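Local coordinates for protein proteasome accessory factor B/C (PafBC) (Paenarthrobacter aurescens, PDB 6SJ9) that probably acts as a transcriptional regulator of the bacterial DNA damage response, joining winged helix-turn-helix and WYL domains in one chain, at residues A[153-165]-A[175-187]. Residues are numbered along the deposited sequence; the frame is centred on the assembly and turned at random.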
loop_
_atom_site.group_PDB
_atom_site.type_symbol
_atom_site.label_atom_id
_atom_site.label_comp_id
_atom_site.label_asym_id
_atom_site.label_seq_id
_atom_site.Cartn_x
_atom_site.Cartn_y
_atom_site.Cartn_z
ATOM N N VAL A 153 10.350 -0.625 20.151
ATOM C CA VAL A 153 9.323 -0.397 21.169
ATOM C C VAL A 153 8.595 -1.695 21.481
ATOM O O VAL A 153 8.373 -2.028 22.642
ATOM C CB VAL A 153 8.348 0.709 20.721
ATOM C CG1 VAL A 153 7.132 0.769 21.688
ATOM C CG2 VAL A 153 9.069 2.046 20.799
ATOM N N VAL A 154 8.210 -2.442 20.440
ATOM C CA VAL A 154 7.532 -3.727 20.629
ATOM C C VAL A 154 8.437 -4.688 21.420
ATOM O O VAL A 154 7.961 -5.458 22.259
ATOM C CB VAL A 154 7.150 -4.348 19.251
ATOM C CG1 VAL A 154 6.776 -5.781 19.373
ATOM C CG2 VAL A 154 5.941 -3.600 18.621
ATOM N N ALA A 155 9.731 -4.710 21.096
ATOM C CA ALA A 155 10.679 -5.582 21.798
ATOM C C ALA A 155 10.849 -5.122 23.241
ATOM O O ALA A 155 10.824 -5.931 24.155
ATOM C CB ALA A 155 12.059 -5.599 21.057
ATOM N N ALA A 156 10.930 -3.813 23.457
ATOM C CA ALA A 156 11.042 -3.289 24.814
ATOM C C ALA A 156 9.845 -3.715 25.669
ATOM O O ALA A 156 9.996 -4.142 26.820
ATOM C CB ALA A 156 11.158 -1.765 24.731
HETATM N N MSE A 157 8.643 -3.606 25.122
HETATM C CA MSE A 157 7.460 -3.958 25.916
HETATM C C MSE A 157 7.406 -5.441 26.155
HETATM O O MSE A 157 6.984 -5.861 27.216
HETATM C CB MSE A 157 6.134 -3.522 25.206
HETATM C CG MSE A 157 6.089 -2.090 24.793
HETATM SE SE MSE A 157 4.209 -1.501 24.218
HETATM C CE MSE A 157 4.302 -2.284 22.397
ATOM N N HIS A 158 7.763 -6.236 25.131
ATOM C CA HIS A 158 7.739 -7.683 25.300
ATOM C C HIS A 158 8.733 -8.109 26.373
ATOM O O HIS A 158 8.416 -8.958 27.215
ATOM C CB HIS A 158 8.045 -8.424 23.982
ATOM C CG HIS A 158 7.899 -9.919 24.080
ATOM N ND1 HIS A 158 8.878 -10.811 23.655
ATOM C CD2 HIS A 158 6.884 -10.684 24.550
ATOM C CE1 HIS A 158 8.477 -12.053 23.887
ATOM N NE2 HIS A 158 7.276 -12.007 24.442
ATOM N N GLY A 159 9.917 -7.513 26.377
ATOM C CA GLY A 159 10.893 -7.894 27.385
ATOM C C GLY A 159 10.826 -7.061 28.666
ATOM O O GLY A 159 11.670 -7.240 29.552
ATOM N N LYS A 160 9.850 -6.152 28.765
ATOM C CA LYS A 160 9.696 -5.295 29.939
ATOM C C LYS A 160 10.976 -4.503 30.224
ATOM O O LYS A 160 11.435 -4.430 31.366
ATOM C CB LYS A 160 9.260 -6.111 31.173
ATOM C CG LYS A 160 7.897 -6.741 30.962
ATOM C CD LYS A 160 7.411 -7.457 32.174
ATOM C CE LYS A 160 5.917 -7.780 32.011
ATOM N NZ LYS A 160 5.748 -9.001 31.160
ATOM N N HIS A 161 11.559 -3.954 29.191
ATOM C CA HIS A 161 12.717 -3.101 29.255
ATOM C C HIS A 161 12.295 -1.644 29.045
ATOM O O HIS A 161 11.580 -1.340 28.073
ATOM C CB HIS A 161 13.713 -3.472 28.161
ATOM C CG HIS A 161 14.165 -4.879 28.231
ATOM N ND1 HIS A 161 14.603 -5.456 29.407
ATOM C CD2 HIS A 161 14.312 -5.815 27.264
ATOM C CE1 HIS A 161 14.961 -6.698 29.161
ATOM N NE2 HIS A 161 14.822 -6.930 27.868
ATOM N N PRO A 162 12.807 -0.737 29.871
ATOM C CA PRO A 162 12.676 0.696 29.588
ATOM C C PRO A 162 13.545 1.048 28.373
ATOM O O PRO A 162 14.399 0.252 27.937
ATOM C CB PRO A 162 13.154 1.375 30.884
ATOM C CG PRO A 162 14.026 0.347 31.553
ATOM C CD PRO A 162 13.697 -1.054 31.023
ATOM N N ILE A 163 13.312 2.238 27.808
ATOM C CA ILE A 163 14.017 2.693 26.613
ATOM C C ILE A 163 14.519 4.121 26.818
ATOM O O ILE A 163 14.114 4.835 27.740
ATOM C CB ILE A 163 13.134 2.669 25.328
ATOM C CG1 ILE A 163 11.957 3.622 25.481
ATOM C CG2 ILE A 163 12.617 1.271 25.074
ATOM C CD1 ILE A 163 10.997 3.645 24.251
ATOM N N ARG A 164 15.418 4.528 25.926
ATOM C CA ARG A 164 15.878 5.910 25.851
ATOM C C ARG A 164 16.011 6.318 24.387
ATOM O O ARG A 164 16.293 5.494 23.508
ATOM C CB ARG A 164 17.177 6.091 26.662
ATOM C CG ARG A 164 18.445 6.507 25.938
ATOM C CD ARG A 164 19.671 6.022 26.716
ATOM N NE ARG A 164 19.421 6.138 28.148
ATOM C CZ ARG A 164 20.009 5.394 29.097
ATOM N NH1 ARG A 164 20.905 4.443 28.791
ATOM N NH2 ARG A 164 19.660 5.572 30.378
ATOM N N PHE A 165 15.769 7.598 24.118
ATOM C CA PHE A 165 15.819 8.109 22.749
ATOM C C PHE A 165 15.895 9.625 22.775
ATOM O O PHE A 165 15.490 10.278 23.757
ATOM C CB PHE A 165 14.616 7.724 21.878
ATOM C CG PHE A 165 13.303 8.051 22.504
ATOM C CD1 PHE A 165 12.681 9.286 22.260
ATOM C CD2 PHE A 165 12.711 7.155 23.399
ATOM C CE1 PHE A 165 11.464 9.584 22.898
ATOM C CE2 PHE A 165 11.501 7.449 24.004
ATOM C CZ PHE A 165 10.888 8.658 23.788
ATOM N N GLU A 175 17.031 19.416 21.670
ATOM C CA GLU A 175 17.009 17.970 21.535
ATOM C C GLU A 175 17.359 17.390 22.893
ATOM O O GLU A 175 18.333 17.804 23.525
ATOM C CB GLU A 175 17.975 17.490 20.458
ATOM C CG GLU A 175 18.224 15.990 20.490
ATOM C CD GLU A 175 19.058 15.508 19.314
ATOM O OE1 GLU A 175 19.402 16.343 18.442
ATOM O OE2 GLU A 175 19.347 14.291 19.244
ATOM N N GLU A 176 16.586 16.420 23.336
ATOM C CA GLU A 176 16.668 15.957 24.711
ATOM C C GLU A 176 16.476 14.453 24.753
ATOM O O GLU A 176 15.616 13.912 24.050
ATOM C CB GLU A 176 15.610 16.665 25.567
ATOM C CG GLU A 176 15.629 16.337 27.037
ATOM C CD GLU A 176 14.514 17.059 27.783
ATOM O OE1 GLU A 176 13.713 17.754 27.109
ATOM O OE2 GLU A 176 14.426 16.920 29.028
ATOM N N VAL A 177 17.328 13.781 25.530
ATOM C CA VAL A 177 17.239 12.336 25.685
ATOM C C VAL A 177 16.186 12.049 26.741
ATOM O O VAL A 177 16.272 12.542 27.870
ATOM C CB VAL A 177 18.602 11.745 26.088
ATOM C CG1 VAL A 177 18.498 10.241 26.344
ATOM C CG2 VAL A 177 19.633 12.017 24.996
ATOM N N ARG A 178 15.201 11.231 26.388
ATOM C CA ARG A 178 14.108 10.902 27.290
ATOM C C ARG A 178 14.258 9.452 27.742
ATOM O O ARG A 178 14.689 8.593 26.959
ATOM C CB ARG A 178 12.777 11.089 26.580
ATOM C CG ARG A 178 12.627 12.459 25.860
ATOM C CD ARG A 178 12.689 13.603 26.868
ATOM N NE ARG A 178 11.467 13.660 27.680
ATOM C CZ ARG A 178 10.388 14.392 27.325
ATOM N NH1 ARG A 178 9.272 14.430 28.074
ATOM N NH2 ARG A 178 10.435 15.103 26.206
ATOM N N GLU A 179 13.886 9.191 29.000
ATOM C CA GLU A 179 13.958 7.863 29.598
ATOM C C GLU A 179 12.532 7.442 29.839
ATOM O O GLU A 179 11.832 8.062 30.657
ATOM C CB GLU A 179 14.706 7.866 30.931
ATOM C CG GLU A 179 16.040 8.614 30.942
ATOM C CD GLU A 179 17.145 7.816 30.281
ATOM O OE1 GLU A 179 18.118 8.438 29.840
ATOM O OE2 GLU A 179 17.031 6.565 30.192
ATOM N N VAL A 180 12.100 6.414 29.117
ATOM C CA VAL A 180 10.692 6.094 29.045
ATOM C C VAL A 180 10.475 4.615 29.333
ATOM O O VAL A 180 11.186 3.760 28.806
ATOM C CB VAL A 180 10.148 6.504 27.653
ATOM C CG1 VAL A 180 8.751 6.058 27.462
ATOM C CG2 VAL A 180 10.223 8.017 27.493
ATOM N N GLU A 181 9.409 4.319 30.056
ATOM C CA GLU A 181 8.874 2.977 30.147
ATOM C C GLU A 181 7.691 2.870 29.185
ATOM O O GLU A 181 6.636 3.505 29.430
ATOM C CB GLU A 181 8.452 2.697 31.595
ATOM C CG GLU A 181 9.655 2.786 32.571
ATOM C CD GLU A 181 9.272 2.753 34.049
ATOM O OE1 GLU A 181 8.068 2.584 34.364
ATOM O OE2 GLU A 181 10.169 2.895 34.897
ATOM N N PRO A 182 7.800 2.109 28.091
ATOM C CA PRO A 182 6.774 2.194 27.016
ATOM C C PRO A 182 5.507 1.438 27.383
ATOM O O PRO A 182 5.561 0.279 27.794
ATOM C CB PRO A 182 7.460 1.553 25.814
ATOM C CG PRO A 182 8.510 0.554 26.497
ATOM C CD PRO A 182 8.994 1.323 27.688
ATOM N N TRP A 183 4.363 2.130 27.298
ATOM C CA TRP A 183 3.055 1.518 27.552
ATOM C C TRP A 183 2.315 1.154 26.284
ATOM O O TRP A 183 1.544 0.179 26.265
ATOM C CB TRP A 183 2.152 2.433 28.349
ATOM C CG TRP A 183 2.661 2.798 29.696
ATOM C CD1 TRP A 183 3.776 2.334 30.323
ATOM C CD2 TRP A 183 2.053 3.741 30.596
ATOM N NE1 TRP A 183 3.886 2.919 31.586
ATOM C CE2 TRP A 183 2.849 3.804 31.751
ATOM C CE3 TRP A 183 0.918 4.545 30.521
ATOM C CZ2 TRP A 183 2.529 4.628 32.843
ATOM C CZ3 TRP A 183 0.615 5.372 31.606
ATOM C CH2 TRP A 183 1.415 5.391 32.748
ATOM N N GLY A 184 2.514 1.916 25.226
ATOM C CA GLY A 184 1.793 1.615 24.013
ATOM C C GLY A 184 2.225 2.476 22.853
ATOM O O GLY A 184 2.850 3.526 23.021
ATOM N N LEU A 185 1.947 1.958 21.673
ATOM C CA LEU A 185 2.027 2.674 20.427
ATOM C C LEU A 185 0.617 2.949 19.915
ATOM O O LEU A 185 -0.310 2.157 20.128
ATOM C CB LEU A 185 2.796 1.870 19.398
ATOM C CG LEU A 185 4.293 1.695 19.654
ATOM C CD1 LEU A 185 4.753 0.535 18.854
ATOM C CD2 LEU A 185 5.030 2.965 19.204
ATOM N N GLY A 186 0.465 4.043 19.191
ATOM C CA GLY A 186 -0.867 4.426 18.769
ATOM C C GLY A 186 -0.843 5.308 17.543
ATOM O O GLY A 186 0.149 5.988 17.252
ATOM N N SER A 187 -1.941 5.262 16.800
ATOM C CA SER A 187 -2.089 6.023 15.572
ATOM C C SER A 187 -3.314 6.903 15.712
ATOM O O SER A 187 -4.394 6.408 16.024
ATOM C CB SER A 187 -2.271 5.088 14.377
ATOM O OG SER A 187 -2.129 5.826 13.204
HETATM O O HOH W 1 14.966 4.756 30.468
#
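Carboxylate oxygen OE2 of E179 is gripped from two quarters: R164 NH2 donates to it at 2.8 Å, and a water that also donates to I163 O reaches it at the same distance. The salt bridge is side-on, with R164 NE meeting the syn lone pair of E179 OE1 at 3.1 Å. The guanidinium and carboxylate planes are nonetheless turned 70° apart, leaving NH2 out of the carboxylate plane. R164 and E179 form a non-hydrogen-bonded antiparallel pair on a partly exposed face, where opposite charges suit neighbouring strands. A leucine in place of R164 would probably leave the E179 carboxylate without its charged mate, held here by the water alone. The flanking hydrogen-bonded pairs send I163, V180, F165 and the aliphatic base of R178 to the other face. With CG between its backbone N and carbonyl carbon (chi1 52°), F165 brings CE2 within 3.8 Å of V180 CG2, while R178 CB lies over one ring face; the R178 guanidinium forms a salt bridge with D198. The preceding helix, 153-159, crosses strand 175-187 at 99°. V153 CG1 meets L185 CG tip to tip at 3.6 Å, and compact A156 lets P182 CG settle against its CB at 3.9 Å. K160, with positive phi, ends the helix in a Schellman motif; H161 and P162 lead into the antiparallel β-hairpin, part of the Sm-like fold of the WYL domain.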